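Local coordinates for major centromere autoantigen B (Homo sapiens, PDB 1UFI), which dimerises through this domain and, as the centromere protein CENP-B, probably binds centromeric DNA, at residues A14-V19 and S34-L39. Residues are numbered along the deposited sequence; the frame is centred on the assembly and turned at random.
Sequences AYFAMV and SHILHL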
loop_
_atom_site.group_PDB
_atom_site.type_symbol
_atom_site.label_atom_id
_atom_site.label_comp_id
_atom_site.label_asym_id
_atom_site.label_seq_id
_atom_site.Cartn_x
_atom_site.Cartn_y
_atom_site.Cartn_z
ATOM N N ALA A 14 -8.767 2.131 -4.792
ATOM C CA ALA A 14 -9.806 1.899 -3.772
ATOM C C ALA A 14 -9.215 1.103 -2.619
ATOM O O ALA A 14 -9.378 1.453 -1.450
ATOM C CB ALA A 14 -11.030 1.183 -4.375
ATOM N N TYR A 15 -8.540 0.026 -2.975
ATOM C CA TYR A 15 -7.823 -0.868 -1.999
ATOM C C TYR A 15 -6.788 -0.076 -1.227
ATOM O O TYR A 15 -6.653 -0.190 -0.041
ATOM C CB TYR A 15 -7.138 -1.984 -2.736
ATOM C CG TYR A 15 -8.096 -2.872 -3.551
ATOM C CD1 TYR A 15 -9.461 -2.915 -3.263
ATOM C CD2 TYR A 15 -7.597 -3.648 -4.571
ATOM C CE1 TYR A 15 -10.333 -3.741 -4.042
ATOM C CE2 TYR A 15 -8.445 -4.460 -5.327
ATOM C CZ TYR A 15 -9.763 -4.496 -5.058
ATOM O OH TYR A 15 -10.512 -5.348 -5.855
ATOM N N PHE A 16 -5.990 0.728 -1.921
ATOM C CA PHE A 16 -5.028 1.567 -1.237
ATOM C C PHE A 16 -5.631 2.550 -0.217
ATOM O O PHE A 16 -5.070 2.771 0.888
ATOM C CB PHE A 16 -4.166 2.363 -2.267
ATOM C CG PHE A 16 -3.025 3.061 -1.589
ATOM C CD1 PHE A 16 -3.100 4.384 -1.213
ATOM C CD2 PHE A 16 -1.913 2.284 -1.212
ATOM C CE1 PHE A 16 -2.028 4.963 -0.472
ATOM C CE2 PHE A 16 -0.830 2.866 -0.537
ATOM C CZ PHE A 16 -0.927 4.202 -0.136
ATOM N N ALA A 17 -6.805 3.097 -0.548
ATOM C CA ALA A 17 -7.558 3.956 0.367
ATOM C C ALA A 17 -7.887 3.189 1.680
ATOM O O ALA A 17 -7.779 3.747 2.768
ATOM C CB ALA A 17 -8.842 4.504 -0.343
ATOM N N MET A 18 -8.215 1.915 1.540
ATOM C CA MET A 18 -8.560 1.090 2.678
ATOM C C MET A 18 -7.277 0.749 3.467
ATOM O O MET A 18 -7.308 0.718 4.688
ATOM C CB MET A 18 -9.290 -0.195 2.203
ATOM C CG MET A 18 -10.671 0.097 1.625
ATOM S SD MET A 18 -11.810 0.779 2.879
ATOM C CE MET A 18 -11.921 1.904 2.538
ATOM N N VAL A 19 -6.167 0.468 2.788
ATOM C CA VAL A 19 -4.862 0.320 3.481
ATOM C C VAL A 19 -4.540 1.596 4.311
ATOM O O VAL A 19 -4.080 1.480 5.468
ATOM C CB VAL A 19 -3.674 0.029 2.480
ATOM C CG1 VAL A 19 -2.326 0.042 3.235
ATOM C CG2 VAL A 19 -3.890 -1.252 1.683
ATOM N N SER A 34 4.866 9.249 5.674
ATOM C CA SER A 34 5.705 9.473 4.482
ATOM C C SER A 34 5.663 8.252 3.551
ATOM O O SER A 34 5.548 8.371 2.313
ATOM C CB SER A 34 7.147 9.736 4.881
ATOM O OG SER A 34 7.830 10.123 3.668
ATOM N N HIS A 35 5.778 7.080 4.152
ATOM C CA HIS A 35 5.707 5.822 3.417
ATOM C C HIS A 35 4.371 5.674 2.701
ATOM O O HIS A 35 4.333 5.201 1.573
ATOM C CB HIS A 35 5.866 4.662 4.375
ATOM C CG HIS A 35 7.250 4.513 4.945
ATOM N ND1 HIS A 35 7.508 3.755 6.063
ATOM C CD2 HIS A 35 8.449 5.001 4.538
ATOM C CE1 HIS A 35 8.798 3.811 6.348
ATOM N NE2 HIS A 35 9.401 4.527 5.412
ATOM N N ILE A 36 3.269 6.070 3.337
ATOM C CA ILE A 36 1.958 6.075 2.668
ATOM C C ILE A 36 1.962 6.998 1.455
ATOM O O ILE A 36 1.567 6.577 0.359
ATOM C CB ILE A 36 0.855 6.515 3.637
ATOM C CG1 ILE A 36 0.665 5.398 4.634
ATOM C CG2 ILE A 36 -0.473 6.713 2.875
ATOM C CD1 ILE A 36 -0.273 5.845 5.849
ATOM N N LEU A 37 2.404 8.240 1.689
ATOM C CA LEU A 37 2.366 9.282 0.649
ATOM C C LEU A 37 3.282 8.928 -0.546
ATOM O O LEU A 37 2.855 9.173 -1.654
ATOM C CB LEU A 37 2.672 10.666 1.221
ATOM C CG LEU A 37 1.389 11.294 1.856
ATOM C CD1 LEU A 37 1.673 12.081 3.102
ATOM C CD2 LEU A 37 0.679 12.214 0.902
ATOM N N HIS A 38 4.433 8.310 -0.279
ATOM C CA HIS A 38 5.316 7.823 -1.346
ATOM C C HIS A 38 4.673 6.711 -2.172
ATOM O O HIS A 38 4.731 6.729 -3.400
ATOM C CB HIS A 38 6.696 7.446 -0.794
ATOM C CG HIS A 38 7.549 8.656 -0.538
ATOM N ND1 HIS A 38 8.236 9.306 -1.556
ATOM C CD2 HIS A 38 7.702 9.416 0.572
ATOM C CE1 HIS A 38 8.847 10.373 -1.043
ATOM N NE2 HIS A 38 8.538 10.459 0.244
ATOM N N LEU A 39 4.090 5.715 -1.525
ATOM C CA LEU A 39 3.489 4.614 -2.326
ATOM C C LEU A 39 2.292 5.080 -3.169
ATOM O O LEU A 39 2.136 4.666 -4.316
ATOM C CB LEU A 39 3.188 3.397 -1.422
ATOM C CG LEU A 39 2.917 2.178 -2.295
ATOM C CD1 LEU A 39 4.118 1.827 -3.098
ATOM C CD2 LEU A 39 2.493 1.033 -1.310
#
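A buried helix-helix contact close to the centre of the chain joins Phe-16 of helix 9-23 to Ile-36 and Leu-39 of helix 30-49, without a hydrogen bond between the two segments and carried mainly by apolar side chains. With CG anti to its backbone N (chi1 -171°), the aromatic side chain is directed toward helix 30-49, spanning a gap in which even the nearest CA atoms, those of Phe-16 and Leu-39, are 9.1 Å apart. The far end of the ring does the touching. Its CZ lies 3.9 Å from the CG2 branch of Ile-36, and the same atom meets the backbone O of Ile-36 at 3.5 Å, the oxygen lying at the ring edge near its plane. On the neighbouring corner, CE2 packs obliquely 3.9 Å from CD2 of Leu-39. The ring end lies between Ile-36 and Leu-39, about one helical turn apart. The two helices form an antiparallel hairpin, and two such hairpins make the CENP-B dimer, a four-helix assembly. Further along helix 30-49, Phe-16 also touches Glu-40 and Leu-43. Ile-36 packs in addition on Lys-20 and Leu-23. On the dimer side, Leu-39 meets Leu-39 of the second subunit, and His-35 ND1 is hydrogen-bonded to OD2 of Asp-42 of the second subunit.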